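Local coordinates for phosphoglycolate phosphatase (Thermoplasma acidophilum, PDB 1L6R), which dephosphorylates 2-phosphoglycolate to glycolate and phosphate in a magnesium-dependent reaction, and hydrolyses inorganic pyrophosphate less efficiently, at residues G67-I72 with S144-N149; G71-F74 with I80-F83; Y126-A131 with F136-S141. The protein carries 1 engineered substitution. One frame throughout, in Å; residues are numbered along the deposited sequence.

Interaction 1 of 3, residues G67-I72 with S144-N149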
loop_
_atom_site.group_PDB
_atom_site.type_symbol
_atom_site.label_atom_id
_atom_site.label_comp_id
_atom_site.label_asym_id
_atom_site.label_seq_id
_atom_site.Cartn_x
_atom_site.Cartn_y
_atom_site.Cartn_z
ATOM N N GLY A 67 13.370 -9.406 -7.270
ATOM C CA GLY A 67 12.899 -9.576 -8.631
ATOM C C GLY A 67 11.384 -9.705 -8.545
ATOM O O GLY A 67 10.802 -9.639 -7.451
ATOM N N GLU A 68 10.736 -9.870 -9.693
ATOM C CA GLU A 68 9.292 -10.052 -9.756
ATOM C C GLU A 68 8.518 -9.062 -8.897
ATOM O O GLU A 68 7.573 -9.420 -8.190
ATOM C CB GLU A 68 8.930 -11.501 -9.392
ATOM C CG GLU A 68 9.619 -12.494 -10.320
ATOM C CD GLU A 68 9.186 -13.932 -10.104
ATOM O OE1 GLU A 68 7.972 -14.198 -10.181
ATOM O OE2 GLU A 68 10.056 -14.804 -9.887
ATOM N N ASN A 69 8.941 -7.798 -8.966
ATOM C CA ASN A 69 8.282 -6.685 -8.285
ATOM C C ASN A 69 8.185 -6.780 -6.774
ATOM O O ASN A 69 7.331 -6.135 -6.159
ATOM C CB ASN A 69 6.892 -6.477 -8.904
ATOM C CG ASN A 69 6.977 -6.135 -10.375
ATOM O OD1 ASN A 69 7.505 -5.084 -10.739
ATOM N ND2 ASN A 69 6.488 -7.024 -11.231
ATOM N N GLY A 70 9.085 -7.568 -6.188
ATOM C CA GLY A 70 9.122 -7.736 -4.747
ATOM C C GLY A 70 8.761 -9.128 -4.267
ATOM O O GLY A 70 8.902 -9.419 -3.080
ATOM N N GLY A 71 8.327 -9.996 -5.176
ATOM C CA GLY A 71 7.916 -11.334 -4.782
ATOM C C GLY A 71 9.013 -12.337 -4.501
ATOM O O GLY A 71 8.743 -13.384 -3.914
ATOM N N ILE A 72 10.238 -12.041 -4.926
ATOM C CA ILE A 72 11.351 -12.956 -4.716
ATOM C C ILE A 72 12.583 -12.119 -4.406
ATOM O O ILE A 72 12.763 -11.028 -4.959
ATOM C CB ILE A 72 11.530 -13.880 -5.955
ATOM C CG1 ILE A 72 12.611 -14.931 -5.693
ATOM C CG2 ILE A 72 11.833 -13.059 -7.200
ATOM C CD1 ILE A 72 12.510 -16.119 -6.635
ATOM N N SER A 144 8.074 -6.078 -19.808
ATOM C CA SER A 144 6.804 -6.753 -20.046
ATOM C C SER A 144 5.733 -6.364 -19.061
ATOM O O SER A 144 5.946 -5.552 -18.157
ATOM C CB SER A 144 7.023 -8.267 -19.883
ATOM O OG SER A 144 7.210 -8.600 -18.497
ATOM N N TRP A 145 4.568 -6.976 -19.260
ATOM C CA TRP A 145 3.480 -6.843 -18.313
ATOM C C TRP A 145 3.790 -7.881 -17.235
ATOM O O TRP A 145 4.584 -8.818 -17.447
ATOM C CB TRP A 145 2.134 -7.190 -18.941
ATOM C CG TRP A 145 1.629 -6.142 -19.850
ATOM C CD1 TRP A 145 1.978 -5.948 -21.155
ATOM C CD2 TRP A 145 0.679 -5.121 -19.526
ATOM N NE1 TRP A 145 1.295 -4.868 -21.666
ATOM C CE2 TRP A 145 0.493 -4.343 -20.691
ATOM C CE3 TRP A 145 -0.034 -4.788 -18.365
ATOM C CZ2 TRP A 145 -0.381 -3.245 -20.732
ATOM C CZ3 TRP A 145 -0.906 -3.691 -18.407
ATOM C CH2 TRP A 145 -1.068 -2.938 -19.588
ATOM N N HIS A 146 3.137 -7.712 -16.096
ATOM C CA HIS A 146 3.316 -8.582 -14.954
ATOM C C HIS A 146 1.971 -8.910 -14.365
ATOM O O HIS A 146 1.156 -8.016 -14.162
ATOM C CB HIS A 146 4.161 -7.878 -13.898
ATOM C CG HIS A 146 5.549 -7.593 -14.356
ATOM N ND1 HIS A 146 5.900 -6.460 -15.061
ATOM C CD2 HIS A 146 6.661 -8.358 -14.285
ATOM C CE1 HIS A 146 7.174 -6.548 -15.407
ATOM N NE2 HIS A 146 7.657 -7.687 -14.946
ATOM N N LEU A 147 1.746 -10.200 -14.129
ATOM C CA LEU A 147 0.526 -10.692 -13.500
ATOM C C LEU A 147 1.009 -11.057 -12.100
ATOM O O LEU A 147 1.736 -12.040 -11.906
ATOM C CB LEU A 147 -0.005 -11.920 -14.232
ATOM C CG LEU A 147 -1.226 -12.588 -13.591
ATOM C CD1 LEU A 147 -2.436 -11.656 -13.611
ATOM C CD2 LEU A 147 -1.528 -13.886 -14.338
ATOM N N MET A 148 0.595 -10.239 -11.139
ATOM C CA MET A 148 1.020 -10.360 -9.759
ATOM C C MET A 148 -0.099 -10.714 -8.809
ATOM O O MET A 148 -1.269 -10.436 -9.077
ATOM C CB MET A 148 1.586 -9.018 -9.283
ATOM C CG MET A 148 2.591 -8.360 -10.205
ATOM S SD MET A 148 4.061 -9.359 -10.441
ATOM C CE MET A 148 4.506 -9.676 -8.735
ATOM N N ASN A 149 0.278 -11.304 -7.681
ATOM C CA ASN A 149 -0.675 -11.601 -6.626
ATOM C C ASN A 149 -0.928 -10.238 -5.954
ATOM O O ASN A 149 -0.010 -9.410 -5.850
ATOM C CB ASN A 149 -0.047 -12.579 -5.630
ATOM C CG ASN A 149 0.099 -13.982 -6.206
ATOM O OD1 ASN A 149 -0.887 -14.710 -6.340
ATOM N ND2 ASN A 149 1.324 -14.362 -6.561
#
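A thioether sulfur serves as acceptor here: Asn-69 ND2 gives a weak hydrogen bond to Met-148 SD at 3.5 Å, with an N-H...S angle of 152°. The same amide nitrogen also rests over a face of His-146, near the rim of the ring, 3.3 Å from CG. This is a junction in a HAD-type phosphatase: residues 67-72 form the turn between strands 65-67 and 72-74 of the large mixed core sheet, whereas strand 144-149 is the central strand of the small antiparallel sheet of the cap. The Asn-69 amide stands almost perpendicular to the imidazole (89° between planes), so its NH2 meets the ring and the sulfur together. Ser-144 OG lies over the opposite face of the ring, and an imidazole suits this place between Asn-69 ND2 and Ser-144 OG because it packs as a flat plate while its NE2 makes a weak hydrogen bond to Gly-46 O. The His-146 side chain comes within about 4 Å of a bound calcium ion (nearest atoms), and Gly-46 is a magnesium site residue, so the junction lies beside the metal-binding active-site region.

Methionine fits its place because its flexible chain can bend at both chi2 and chi3, bringing the methyl up to the turn, against Asn-69 CB. Glu-68 and Asn-69 both have positive phi, and Gly-70, at phi 113°, adopts a conformation in which a beta carbon would press on the preceding carbonyl oxygen. Gly-71 and Ile-72 both face Gly-67 in a classic beta bulge, closed by Gly-67 N to Ile-72 O at 2.9 Å. The carboxylate of Glu-68 reaches Ser-114 OG and the backbone N atoms of Glu-112 and Ala-113. The backbone O of Glu-68 accepts Gly-71 N at 3.2 Å, and Met-148 CE approaches the same atom to 3.1 Å.

Interaction 2 of 3, residues G71-F74 with I80-F83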
loop_
_atom_site.group_PDB
_atom_site.type_symbol
_atom_site.label_atom_id
_atom_site.label_comp_id
_atom_site.label_asym_id
_atom_site.label_seq_id
_atom_site.Cartn_x
_atom_site.Cartn_y
_atom_site.Cartn_z
ATOM N N GLY A 71 8.327 -9.996 -5.176
ATOM C CA GLY A 71 7.916 -11.334 -4.782
ATOM C C GLY A 71 9.013 -12.337 -4.501
ATOM O O GLY A 71 8.743 -13.384 -3.914
ATOM N N ILE A 72 10.238 -12.041 -4.926
ATOM C CA ILE A 72 11.351 -12.956 -4.716
ATOM C C ILE A 72 12.583 -12.119 -4.406
ATOM O O ILE A 72 12.763 -11.028 -4.959
ATOM C CB ILE A 72 11.530 -13.880 -5.955
ATOM C CG1 ILE A 72 12.611 -14.931 -5.693
ATOM C CG2 ILE A 72 11.833 -13.059 -7.200
ATOM C CD1 ILE A 72 12.510 -16.119 -6.635
ATOM N N MET A 73 13.425 -12.632 -3.515
ATOM C CA MET A 73 14.585 -11.891 -3.044
ATOM C C MET A 73 15.864 -12.702 -2.941
ATOM O O MET A 73 15.829 -13.859 -2.542
ATOM C CB MET A 73 14.252 -11.329 -1.648
ATOM C CG MET A 73 15.340 -10.498 -0.968
ATOM S SD MET A 73 14.888 -10.084 0.756
ATOM C CE MET A 73 15.188 -11.649 1.553
ATOM N N PHE A 74 16.983 -12.092 -3.320
ATOM C CA PHE A 74 18.283 -12.739 -3.168
ATOM C C PHE A 74 18.908 -11.958 -2.011
ATOM O O PHE A 74 19.127 -10.749 -2.114
ATOM C CB PHE A 74 19.122 -12.614 -4.443
ATOM C CG PHE A 74 20.480 -13.243 -4.328
ATOM C CD1 PHE A 74 21.535 -12.539 -3.769
ATOM C CD2 PHE A 74 20.689 -14.558 -4.728
ATOM C CE1 PHE A 74 22.787 -13.131 -3.602
ATOM C CE2 PHE A 74 21.939 -15.161 -4.565
ATOM C CZ PHE A 74 22.984 -14.447 -4.001
ATOM N N ILE A 80 17.967 -17.528 -1.722
ATOM C CA ILE A 80 16.837 -16.964 -2.442
ATOM C C ILE A 80 15.579 -17.328 -1.679
ATOM O O ILE A 80 15.351 -18.497 -1.357
ATOM C CB ILE A 80 16.729 -17.539 -3.869
ATOM C CG1 ILE A 80 17.858 -16.979 -4.737
ATOM C CG2 ILE A 80 15.363 -17.199 -4.476
ATOM C CD1 ILE A 80 17.990 -17.657 -6.086
ATOM N N LYS A 81 14.765 -16.322 -1.392
ATOM C CA LYS A 81 13.517 -16.540 -0.683
ATOM C C LYS A 81 12.383 -15.954 -1.513
ATOM O O LYS A 81 12.485 -14.826 -1.991
ATOM C CB LYS A 81 13.566 -15.864 0.692
ATOM C CG LYS A 81 14.616 -16.462 1.625
ATOM C CD LYS A 81 14.501 -15.933 3.048
ATOM C CE LYS A 81 14.894 -14.472 3.144
ATOM N NZ LYS A 81 14.774 -13.954 4.537
ATOM N N LYS A 82 11.324 -16.723 -1.735
ATOM C CA LYS A 82 10.195 -16.171 -2.469
ATOM C C LYS A 82 9.057 -16.082 -1.470
ATOM O O LYS A 82 8.953 -16.890 -0.535
ATOM C CB LYS A 82 9.808 -17.013 -3.688
ATOM C CG LYS A 82 9.051 -18.272 -3.396
ATOM C CD LYS A 82 8.718 -18.975 -4.695
ATOM C CE LYS A 82 7.690 -20.062 -4.464
ATOM N NZ LYS A 82 7.401 -20.783 -5.722
ATOM N N PHE A 83 8.202 -15.090 -1.661
ATOM C CA PHE A 83 7.118 -14.843 -0.733
ATOM C C PHE A 83 5.733 -15.100 -1.289
ATOM O O PHE A 83 4.743 -15.019 -0.566
ATOM C CB PHE A 83 7.263 -13.409 -0.224
ATOM C CG PHE A 83 8.625 -13.124 0.347
ATOM C CD1 PHE A 83 8.988 -13.636 1.588
ATOM C CD2 PHE A 83 9.567 -12.400 -0.378
ATOM C CE1 PHE A 83 10.269 -13.437 2.100
ATOM C CE2 PHE A 83 10.856 -12.195 0.128
ATOM C CZ PHE A 83 11.201 -12.717 1.369
#
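Ile-72 and Ile-80 form the apolar centre of this beta hairpin, CD1 of Ile-72 lying 3.7 Å from CG2 of Ile-80. The two branches of Ile-80 divide the work. CG2, anti to the backbone N, serves Ile-72, while CG1 reaches the other way to CD2 of Phe-74, also at 3.7 Å. Beta-branched and aromatic residues suit this face because helix 49-60 packs on it, Ile-49 touching Ile-72, Phe-74 and Ile-80.

Met-73 points to the opposite face, where its CB meets the edge of the Phe-83 ring at CE2, 3.9 Å away. Its long unbranched chain runs beside that of Lys-81, both pointing the same way. Lysine suits this exposed position, since its aliphatic part can lie along methionine while its NZ makes a long, weak ion pair with Asp-75.

The strands run antiparallel at the margin of the core sheet, 80-82 being outermost within the chain. Met-73 and Lys-81 are a hydrogen-bonded pair: Met-73 N donates to Lys-81 O at 2.8 Å and Lys-81 N to Met-73 O at 2.9 Å. Lys-82 extends away from the hairpin, and its NZ bonds to Glu-112 O. Where the strand gives out, Phe-83 N donates almost straight (173°) to Gly-71 O at 2.9 Å, the nitrogen tilted 23° from the carbonyl plane.

Interaction 3 of 3, residues Y126-A131 with F136-S141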
loop_
_atom_site.group_PDB
_atom_site.type_symbol
_atom_site.label_atom_id
_atom_site.label_comp_id
_atom_site.label_asym_id
_atom_site.label_seq_id
_atom_site.Cartn_x
_atom_site.Cartn_y
_atom_site.Cartn_z
ATOM N N TYR A 126 -10.038 -6.257 -20.652
ATOM C CA TYR A 126 -10.690 -7.520 -20.334
ATOM C C TYR A 126 -9.835 -8.391 -19.415
ATOM O O TYR A 126 -10.323 -8.930 -18.416
ATOM C CB TYR A 126 -10.996 -8.298 -21.608
ATOM C CG TYR A 126 -11.562 -9.667 -21.325
ATOM C CD1 TYR A 126 -12.847 -9.818 -20.805
ATOM C CD2 TYR A 126 -10.806 -10.814 -21.560
ATOM C CE1 TYR A 126 -13.367 -11.078 -20.526
ATOM C CE2 TYR A 126 -11.316 -12.082 -21.286
ATOM C CZ TYR A 126 -12.598 -12.203 -20.769
ATOM O OH TYR A 126 -13.111 -13.451 -20.500
ATOM N N VAL A 127 -8.560 -8.540 -19.756
ATOM C CA VAL A 127 -7.684 -9.364 -18.942
ATOM C C VAL A 127 -7.504 -8.789 -17.540
ATOM O O VAL A 127 -7.424 -9.544 -16.567
ATOM C CB VAL A 127 -6.325 -9.574 -19.633
ATOM C CG1 VAL A 127 -5.350 -10.233 -18.672
ATOM C CG2 VAL A 127 -6.505 -10.453 -20.873
ATOM N N ARG A 128 -7.460 -7.466 -17.414
ATOM C CA ARG A 128 -7.320 -6.881 -16.089
ATOM C C ARG A 128 -8.545 -7.231 -15.244
ATOM O O ARG A 128 -8.421 -7.589 -14.078
ATOM C CB ARG A 128 -7.146 -5.358 -16.160
ATOM C CG ARG A 128 -7.174 -4.704 -14.776
ATOM C CD ARG A 128 -6.732 -3.252 -14.796
ATOM N NE ARG A 128 -5.279 -3.129 -14.890
ATOM C CZ ARG A 128 -4.649 -2.404 -15.808
ATOM N NH1 ARG A 128 -5.346 -1.738 -16.719
ATOM N NH2 ARG A 128 -3.326 -2.330 -15.807
ATOM N N LYS A 129 -9.730 -7.131 -15.844
ATOM C CA LYS A 129 -10.958 -7.453 -15.126
ATOM C C LYS A 129 -10.925 -8.909 -14.669
ATOM O O LYS A 129 -11.232 -9.215 -13.518
ATOM C CB LYS A 129 -12.179 -7.213 -16.022
ATOM C CG LYS A 129 -12.485 -5.742 -16.289
ATOM C CD LYS A 129 -13.718 -5.597 -17.171
ATOM C CE LYS A 129 -14.052 -4.136 -17.432
ATOM N NZ LYS A 129 -15.278 -3.987 -18.265
ATOM N N GLU A 130 -10.547 -9.804 -15.574
ATOM C CA GLU A 130 -10.467 -11.224 -15.241
ATOM C C GLU A 130 -9.414 -11.475 -14.164
ATOM O O GLU A 130 -9.633 -12.249 -13.231
ATOM C CB GLU A 130 -10.134 -12.043 -16.487
ATOM C CG GLU A 130 -11.275 -12.139 -17.483
ATOM C CD GLU A 130 -12.544 -12.676 -16.847
ATOM O OE1 GLU A 130 -13.307 -11.876 -16.266
ATOM O OE2 GLU A 130 -12.768 -13.903 -16.915
ATOM N N ALA A 131 -8.273 -10.806 -14.279
ATOM C CA ALA A 131 -7.209 -10.983 -13.299
ATOM C C ALA A 131 -7.631 -10.535 -11.906
ATOM O O ALA A 131 -7.420 -11.247 -10.919
ATOM C CB ALA A 131 -5.959 -10.214 -13.746
ATOM N N PHE A 136 -5.607 -11.184 -8.572
ATOM C CA PHE A 136 -4.346 -10.737 -9.162
ATOM C C PHE A 136 -4.482 -9.307 -9.674
ATOM O O PHE A 136 -5.568 -8.730 -9.683
ATOM C CB PHE A 136 -3.949 -11.620 -10.357
ATOM C CG PHE A 136 -3.986 -13.100 -10.078
ATOM C CD1 PHE A 136 -3.374 -13.630 -8.955
ATOM C CD2 PHE A 136 -4.620 -13.966 -10.963
ATOM C CE1 PHE A 136 -3.392 -15.006 -8.713
ATOM C CE2 PHE A 136 -4.642 -15.342 -10.727
ATOM C CZ PHE A 136 -4.026 -15.857 -9.601
ATOM N N VAL A 137 -3.357 -8.730 -10.081
ATOM C CA VAL A 137 -3.352 -7.405 -10.689
ATOM C C VAL A 137 -2.366 -7.458 -11.847
ATOM O O VAL A 137 -1.507 -8.350 -11.905
ATOM C CB VAL A 137 -2.914 -6.271 -9.715
ATOM C CG1 VAL A 137 -3.890 -6.176 -8.542
ATOM C CG2 VAL A 137 -1.502 -6.514 -9.214
ATOM N N ILE A 138 -2.511 -6.535 -12.793
ATOM C CA ILE A 138 -1.575 -6.480 -13.909
ATOM C C ILE A 138 -1.106 -5.044 -14.124
ATOM O O ILE A 138 -1.845 -4.090 -13.878
ATOM C CB ILE A 138 -2.161 -7.008 -15.275
ATOM C CG1 ILE A 138 -3.268 -6.089 -15.811
ATOM C CG2 ILE A 138 -2.636 -8.450 -15.128
ATOM C CD1 ILE A 138 -3.651 -6.416 -17.255
ATOM N N PHE A 139 0.147 -4.910 -14.546
ATOM C CA PHE A 139 0.733 -3.611 -14.869
ATOM C C PHE A 139 1.994 -3.884 -15.658
ATOM O O PHE A 139 2.481 -5.016 -15.710
ATOM C CB PHE A 139 1.074 -2.781 -13.625
ATOM C CG PHE A 139 1.975 -3.479 -12.654
ATOM C CD1 PHE A 139 1.432 -4.246 -11.628
ATOM C CD2 PHE A 139 3.361 -3.396 -12.773
ATOM C CE1 PHE A 139 2.246 -4.926 -10.729
ATOM C CE2 PHE A 139 4.194 -4.080 -11.875
ATOM C CZ PHE A 139 3.633 -4.844 -10.854
ATOM N N TYR A 140 2.518 -2.838 -16.282
ATOM C CA TYR A 140 3.721 -2.947 -17.081
ATOM C C TYR A 140 4.929 -2.378 -16.354
ATOM O O TYR A 140 4.827 -1.373 -15.648
ATOM C CB TYR A 140 3.527 -2.200 -18.417
ATOM C CG TYR A 140 4.642 -2.419 -19.409
ATOM C CD1 TYR A 140 5.809 -1.651 -19.367
ATOM C CD2 TYR A 140 4.556 -3.441 -20.354
ATOM C CE1 TYR A 140 6.858 -1.903 -20.235
ATOM C CE2 TYR A 140 5.601 -3.698 -21.227
ATOM C CZ TYR A 140 6.746 -2.926 -21.159
ATOM O OH TYR A 140 7.787 -3.183 -22.015
ATOM N N SER A 141 6.067 -3.049 -16.507
ATOM C CA SER A 141 7.313 -2.554 -15.936
ATOM C C SER A 141 8.482 -3.184 -16.669
ATOM O O SER A 141 8.517 -4.392 -16.886
ATOM C CB SER A 141 7.431 -2.883 -14.448
ATOM O OG SER A 141 8.574 -2.219 -13.916
HETATM O O HOH W 1 -4.705 -4.504 -12.288
#
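Helix 126-131 and strand 136-141 run roughly antiparallel, 150° between their directions and 7.3 Å between axes at closest, with Arg-128 facing Ile-138 and Ala-131 beside Phe-136. The tight return of the chain is tied by Phe-136 N, which donates to Ala-131 O at 3.0 Å from well above the carbonyl plane.

Ile-138 packs between the two elements. CG1 sits between the backbone N and carbonyl carbon (chi1 67°), which turns CD1 toward the helix, to Arg-128 CB at 3.8 Å, while CG2 meets Ala-131 CB at 4.0 Å. Alanine suits the helix here because its short side chain lets the strand come close. Val-127 adds a looser apolar touch to CD1 through CG1.

These elements belong to the cap of the HAD fold, where the helix lies against a three-stranded antiparallel sheet. Strand 136-141 is at the margin of that sheet: Val-137 and Phe-139 bond to strand 144-149, whereas Ile-138 O faces Arg-128. Arginine is long enough to reach this backbone edge and has several N-H groups to offer. Bent at chi3, it lays its guanidinium across Ile-138, with CD1 over one face, near its rim. NH2 gives a nearly straight bond (170°) to Ile-138 O at 3.0 Å; the oxygen lies in the guanidinium plane, while NH2 stands above the carbonyl plane. A water accepts from Arg-128 NE and from Ile-138 N, each 3.0 Å from its oxygen.

Along the chain, interaction 2 closes first; interaction 3 follows and falls wholly between the two segments of interaction 1. Interactions 1 and 2 share Gly-71 and Ile-72, and their centres are 11 Å apart: the turn that meets the cap leads straight into the hairpin at the margin of the core sheet. Interactions 1 and 3, 12 Å apart between centres, meet through the cap sheet, in which strands 136-141 and 144-149 are neighbours. Interactions 2 and 3 do not touch, their centres lying 22 Å apart. Interaction 1 thus joins core to cap beside a bound calcium ion, while interaction 3 lies between helix and sheet of the cap.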